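Local coordinates for protein TRAS1 ORF2p (Bombyx mori, PDB 1WDU) that forms the N-terminal endonuclease domain of a telomere-specific non-LTR retrotransposon and probably nicks telomeric DNA for insertion, at residues G222-E227 against G236-I241; I185-D190 against D208-T213. The protein carries 1 engineered substitution. One frame throughout, in Å; residues are numbered along the deposited sequence.

Contact 1: G222-E227 against G236-I241; sequences GWRVDE and GMVFNI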
loop_
_atom_site.group_PDB
_atom_site.type_symbol
_atom_site.label_atom_id
_atom_site.label_comp_id
_atom_site.label_asym_id
_atom_site.label_seq_id
_atom_site.Cartn_x
_atom_site.Cartn_y
_atom_site.Cartn_z
ATOM N N GLY A 222 2.819 10.082 -11.248
ATOM C CA GLY A 222 4.127 9.466 -11.199
ATOM C C GLY A 222 4.157 8.022 -10.744
ATOM O O GLY A 222 5.223 7.514 -10.386
ATOM N N TRP A 223 3.009 7.346 -10.764
ATOM C CA TRP A 223 2.957 5.947 -10.341
ATOM C C TRP A 223 3.867 5.119 -11.223
ATOM O O TRP A 223 3.678 5.049 -12.434
ATOM C CB TRP A 223 1.534 5.379 -10.438
ATOM C CG TRP A 223 1.371 4.092 -9.664
ATOM C CD1 TRP A 223 0.851 3.955 -8.407
ATOM C CD2 TRP A 223 1.792 2.777 -10.067
ATOM N NE1 TRP A 223 0.921 2.643 -8.004
ATOM C CE2 TRP A 223 1.493 1.898 -9.001
ATOM C CE3 TRP A 223 2.391 2.258 -11.224
ATOM C CZ2 TRP A 223 1.776 0.519 -9.056
ATOM C CZ3 TRP A 223 2.674 0.887 -11.281
ATOM C CH2 TRP A 223 2.364 0.034 -10.198
ATOM N N ARG A 224 4.852 4.481 -10.613
ATOM C CA ARG A 224 5.781 3.656 -11.363
ATOM C C ARG A 224 6.342 2.579 -10.456
ATOM O O ARG A 224 6.213 2.655 -9.232
ATOM C CB ARG A 224 6.931 4.505 -11.934
ATOM C CG ARG A 224 7.600 5.418 -10.920
ATOM C CD ARG A 224 8.977 5.906 -11.373
ATOM N NE ARG A 224 9.595 6.777 -10.369
ATOM C CZ ARG A 224 10.896 7.070 -10.311
ATOM N NH1 ARG A 224 11.745 6.565 -11.201
ATOM N NH2 ARG A 224 11.354 7.867 -9.351
ATOM N N VAL A 225 6.964 1.581 -11.071
ATOM C CA VAL A 225 7.561 0.474 -10.345
ATOM C C VAL A 225 9.079 0.583 -10.353
ATOM O O VAL A 225 9.702 0.537 -11.413
ATOM C CB VAL A 225 7.184 -0.889 -10.981
ATOM C CG1 VAL A 225 7.879 -2.021 -10.238
ATOM C CG2 VAL A 225 5.683 -1.082 -10.959
ATOM N N ASP A 226 9.674 0.741 -9.176
ATOM C CA ASP A 226 11.126 0.805 -9.083
ATOM C C ASP A 226 11.648 -0.571 -9.450
ATOM O O ASP A 226 11.478 -1.526 -8.688
ATOM C CB ASP A 226 11.568 1.136 -7.663
ATOM C CG ASP A 226 11.616 2.617 -7.403
ATOM O OD1 ASP A 226 10.607 3.302 -7.673
ATOM O OD2 ASP A 226 12.668 3.092 -6.922
ATOM N N GLU A 227 12.268 -0.665 -10.623
ATOM C CA GLU A 227 12.823 -1.920 -11.117
ATOM C C GLU A 227 13.381 -2.757 -9.960
ATOM O O GLU A 227 13.356 -3.988 -10.004
ATOM C CB GLU A 227 13.918 -1.620 -12.149
ATOM C CG GLU A 227 13.430 -0.738 -13.298
ATOM C CD GLU A 227 14.548 -0.281 -14.225
ATOM O OE1 GLU A 227 15.492 0.383 -13.745
ATOM O OE2 GLU A 227 14.478 -0.580 -15.439
ATOM N N GLY A 236 9.571 -2.607 -5.473
ATOM C CA GLY A 236 8.932 -1.467 -4.847
ATOM C C GLY A 236 8.225 -0.600 -5.878
ATOM O O GLY A 236 8.491 -0.694 -7.084
ATOM N N MET A 237 7.304 0.230 -5.396
ATOM C CA MET A 237 6.554 1.136 -6.250
ATOM C C MET A 237 6.595 2.526 -5.642
ATOM O O MET A 237 6.908 2.688 -4.453
ATOM C CB MET A 237 5.113 0.654 -6.398
ATOM C CG MET A 237 5.005 -0.549 -7.304
ATOM S SD MET A 237 3.614 -1.625 -6.919
ATOM C CE MET A 237 4.304 -2.556 -5.527
ATOM N N VAL A 238 6.292 3.526 -6.462
ATOM C CA VAL A 238 6.334 4.901 -6.011
ATOM C C VAL A 238 5.311 5.777 -6.728
ATOM O O VAL A 238 4.973 5.536 -7.886
ATOM C CB VAL A 238 7.771 5.502 -6.239
ATOM C CG1 VAL A 238 8.831 4.485 -5.854
ATOM C CG2 VAL A 238 7.970 5.889 -7.692
ATOM N N PHE A 239 4.812 6.787 -6.027
ATOM C CA PHE A 239 3.859 7.727 -6.599
ATOM C C PHE A 239 3.804 8.977 -5.726
ATOM O O PHE A 239 4.291 8.968 -4.603
ATOM C CB PHE A 239 2.462 7.092 -6.760
ATOM C CG PHE A 239 1.777 6.752 -5.471
ATOM C CD1 PHE A 239 1.945 5.496 -4.885
ATOM C CD2 PHE A 239 0.942 7.683 -4.845
ATOM C CE1 PHE A 239 1.286 5.172 -3.691
ATOM C CE2 PHE A 239 0.281 7.369 -3.645
ATOM C CZ PHE A 239 0.453 6.114 -3.069
ATOM N N ASN A 240 3.212 10.052 -6.243
ATOM C CA ASN A 240 3.145 11.309 -5.499
ATOM C C ASN A 240 1.741 11.800 -5.187
ATOM O O ASN A 240 0.784 11.494 -5.900
ATOM C CB ASN A 240 3.846 12.423 -6.283
ATOM C CG ASN A 240 5.171 11.989 -6.860
ATOM O OD1 ASN A 240 6.140 11.768 -6.130
ATOM N ND2 ASN A 240 5.222 11.857 -8.183
ATOM N N ILE A 241 1.640 12.574 -4.112
ATOM C CA ILE A 241 0.384 13.194 -3.706
ATOM C C ILE A 241 0.673 14.697 -3.690
ATOM O O ILE A 241 1.497 15.166 -2.898
ATOM C CB ILE A 241 -0.058 12.764 -2.299
ATOM C CG1 ILE A 241 -0.225 11.245 -2.239
ATOM C CG2 ILE A 241 -1.376 13.445 -1.954
ATOM C CD1 ILE A 241 -0.634 10.727 -0.875
#
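The antiparallel beta hairpin of strands 220-225 and 237-241 is centred here on Arg224 and Val238, a hydrogen-bonded pair at one edge of the six-stranded mixed sheet. The short strand axes run at 173° to each other, and the pair is closed by Arg224 N to Val238 O and Val238 N to Arg224 O, both 2.9 Å. Val225 and Met237 follow as a non-hydrogen-bonded pair, after which Asp226 N reaches Gly236 O only in a weak bond, bent to 128° at the hydrogen. On the face carrying Arg224 and Val238, the arginine chain lies across the valine, with CG and NE each 3.3 Å from Val238 CG2. The carboxylate of Asp226 turns to Arg44 in a salt bridge. On the face bearing Val225 and Met237 the contacts between the two segments are mainly apolar. Met237 runs alongside Trp223, its CG anti to the carbonyl carbon (chi1 -74°) and the next torsion extended, which lays SD beside the indole in a Met-aromatic contact, 3.5 Å from Trp223 CZ2 and oblique to the ring. Met237 CG also meets Val225 CG2 at 3.8 Å. Phe239 packs through its CB against Trp223 CD1 at 3.9 Å; the two near-parallel rings barely overlap. Since strand 20-26 pairs with the other side of 237-241, strand 220-225 is left outermost, a hairpin border to one sheet of the DNase I-like alpha/beta sandwich.

Contact 2: I185-D190 against D208-T213; sequences ILNEGD and DVTFCT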
loop_
_atom_site.group_PDB
_atom_site.type_symbol
_atom_site.label_atom_id
_atom_site.label_comp_id
_atom_site.label_asym_id
_atom_site.label_seq_id
_atom_site.Cartn_x
_atom_site.Cartn_y
_atom_site.Cartn_z
ATOM N N ILE A 185 -8.178 2.088 -9.897
ATOM C CA ILE A 185 -6.830 1.556 -9.976
ATOM C C ILE A 185 -5.818 2.608 -10.391
ATOM O O ILE A 185 -6.060 3.401 -11.302
ATOM C CB ILE A 185 -6.771 0.388 -10.971
ATOM C CG1 ILE A 185 -7.696 -0.734 -10.489
ATOM C CG2 ILE A 185 -5.340 -0.129 -11.091
ATOM C CD1 ILE A 185 -7.931 -1.819 -11.512
ATOM N N LEU A 186 -4.682 2.605 -9.707
ATOM C CA LEU A 186 -3.606 3.546 -9.981
ATOM C C LEU A 186 -2.490 2.878 -10.780
ATOM O O LEU A 186 -1.730 3.549 -11.469
ATOM C CB LEU A 186 -3.052 4.105 -8.662
ATOM C CG LEU A 186 -3.934 5.181 -8.015
ATOM C CD1 LEU A 186 -3.544 5.420 -6.558
ATOM C CD2 LEU A 186 -3.807 6.466 -8.837
ATOM N N ASN A 187 -2.399 1.557 -10.691
ATOM C CA ASN A 187 -1.366 0.822 -11.412
ATOM C C ASN A 187 -1.275 1.202 -12.883
ATOM O O ASN A 187 -2.233 1.704 -13.473
ATOM C CB ASN A 187 -1.610 -0.680 -11.309
ATOM C CG ASN A 187 -1.231 -1.235 -9.961
ATOM O OD1 ASN A 187 -1.669 -0.735 -8.921
ATOM N ND2 ASN A 187 -0.413 -2.281 -9.966
ATOM N N GLU A 188 -0.107 0.954 -13.463
ATOM C CA GLU A 188 0.146 1.242 -14.865
ATOM C C GLU A 188 1.342 0.440 -15.358
ATOM O O GLU A 188 2.186 0.013 -14.566
ATOM C CB GLU A 188 0.385 2.745 -15.062
ATOM C CG GLU A 188 -0.884 3.503 -15.437
ATOM C CD GLU A 188 -0.760 5.002 -15.279
ATOM O OE1 GLU A 188 0.166 5.596 -15.875
ATOM O OE2 GLU A 188 -1.601 5.585 -14.558
ATOM N N GLY A 189 1.402 0.215 -16.664
ATOM C CA GLY A 189 2.509 -0.538 -17.222
ATOM C C GLY A 189 2.357 -2.035 -17.039
ATOM O O GLY A 189 1.272 -2.526 -16.699
ATOM N N ASP A 190 3.449 -2.762 -17.259
ATOM C CA ASP A 190 3.443 -4.212 -17.134
ATOM C C ASP A 190 4.699 -4.720 -16.435
ATOM O O ASP A 190 5.003 -5.911 -16.478
ATOM C CB ASP A 190 3.330 -4.862 -18.521
ATOM C CG ASP A 190 4.547 -4.590 -19.403
ATOM O OD1 ASP A 190 4.559 -5.060 -20.563
ATOM O OD2 ASP A 190 5.491 -3.909 -18.941
ATOM N N ASP A 208 0.531 -6.777 -6.851
ATOM C CA ASP A 208 0.437 -5.614 -5.973
ATOM C C ASP A 208 -0.475 -4.559 -6.609
ATOM O O ASP A 208 -0.326 -4.221 -7.781
ATOM C CB ASP A 208 1.827 -5.022 -5.722
ATOM C CG ASP A 208 2.766 -6.009 -5.050
ATOM O OD1 ASP A 208 3.505 -6.719 -5.773
ATOM O OD2 ASP A 208 2.760 -6.084 -3.797
ATOM N N VAL A 209 -1.420 -4.039 -5.838
ATOM C CA VAL A 209 -2.348 -3.051 -6.373
ATOM C C VAL A 209 -2.422 -1.802 -5.505
ATOM O O VAL A 209 -2.230 -1.860 -4.286
ATOM C CB VAL A 209 -3.803 -3.635 -6.516
ATOM C CG1 VAL A 209 -4.578 -2.850 -7.565
ATOM C CG2 VAL A 209 -3.755 -5.108 -6.894
ATOM N N THR A 210 -2.679 -0.674 -6.165
ATOM C CA THR A 210 -2.824 0.621 -5.512
ATOM C C THR A 210 -4.105 1.215 -6.084
ATOM O O THR A 210 -4.254 1.310 -7.299
ATOM C CB THR A 210 -1.664 1.586 -5.854
ATOM O OG1 THR A 210 -0.407 0.960 -5.578
ATOM C CG2 THR A 210 -1.784 2.865 -5.035
ATOM N N PHE A 211 -5.033 1.605 -5.224
ATOM C CA PHE A 211 -6.279 2.179 -5.702
ATOM C C PHE A 211 -6.776 3.251 -4.756
ATOM O O PHE A 211 -6.392 3.285 -3.585
ATOM C CB PHE A 211 -7.329 1.072 -5.921
ATOM C CG PHE A 211 -7.457 0.097 -4.777
ATOM C CD1 PHE A 211 -8.360 0.322 -3.748
ATOM C CD2 PHE A 211 -6.731 -1.085 -4.773
ATOM C CE1 PHE A 211 -8.550 -0.620 -2.730
ATOM C CE2 PHE A 211 -6.916 -2.037 -3.751
ATOM C CZ PHE A 211 -7.826 -1.798 -2.737
ATOM N N CYS A 212 -7.625 4.133 -5.264
ATOM C CA CYS A 212 -8.123 5.241 -4.462
ATOM C C CYS A 212 -9.507 5.698 -4.874
ATOM O O CYS A 212 -10.000 5.345 -5.940
ATOM C CB CYS A 212 -7.177 6.432 -4.619
ATOM S SG CYS A 212 -7.043 6.986 -6.356
ATOM N N THR A 213 -10.120 6.506 -4.019
ATOM C CA THR A 213 -11.431 7.070 -4.302
ATOM C C THR A 213 -11.256 7.987 -5.517
ATOM O O THR A 213 -10.144 8.431 -5.804
ATOM C CB THR A 213 -11.934 7.898 -3.116
ATOM O OG1 THR A 213 -10.872 8.742 -2.651
ATOM C CG2 THR A 213 -12.396 6.993 -1.990
#
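Leu186 and Asn187 carry the chain leaving the short strand 184-185 along strand 204-212, at a border of the seven-stranded sheet of the alpha/beta sandwich. Regular pairing stops almost at once: Ile185 and Phe211 form the one bridge, an antiparallel non-hydrogen-bonded pair, and Leu186 N then donates to Thr210 O at 2.8 Å. Past that point the side-chain amide of Asn187 takes over from the backbone. Its OD1 accepts Thr210 N at 2.9 Å, in the carbonyl plane, while its ND2 donates to Asp208 O, also at 2.9 Å and with that carbonyl oxygen 21° out of the amide plane. With CG anti to its own carbonyl carbon (chi1 -76°), the amide reaches the strand, and its C=O and N-H take Thr210 N and Asp208 O as the C=O and N-H of a single residue on a parallel neighbouring strand would; two bonds at its two ends fix its rotation. With an alanine here, Thr210 N and Asp208 O would probably lose these two mates, and the backbone at this point would be held to the strand less firmly. The packed part is round Leu186, whose CB lies 3.3 Å from Thr210 O beside the backbone bond to that oxygen. Beyond Asn187 the contact is loose: Glu188, Gly189 and Asp190 are exposed and make no contact with 208-213, although Glu188 O has a weak hydrogen bond from Arg206. The methyl end of Leu186 closes the packed side, its CD1 set 3.5 Å from Thr210 CG2 and 3.8 Å from Cys212 SG.

In the fold
Contacts 1 and 2 belong to the two sheets of the sandwich, and their centres lie 10 Å apart. Trp223 is the main bridge: NE1 is 3.2 Å from Thr210 OG1, a weak hydrogen bond to a hydroxyl that also pairs with Gln24, and CZ2 packs 3.6 Å from Asn187 CG. Beside it, Met237 CE rests 3.5 Å from Asp208 CB. In sequence the contacts are in series, strand 220-225 being the next strand after 204-212. Asp208 OD1 bonds to Thr193 OG1 and weakly to His234 ND1; an aspartate-histidine pair so placed is consistent with the active centre of DNase I-like nucleases, which would put both contacts near it.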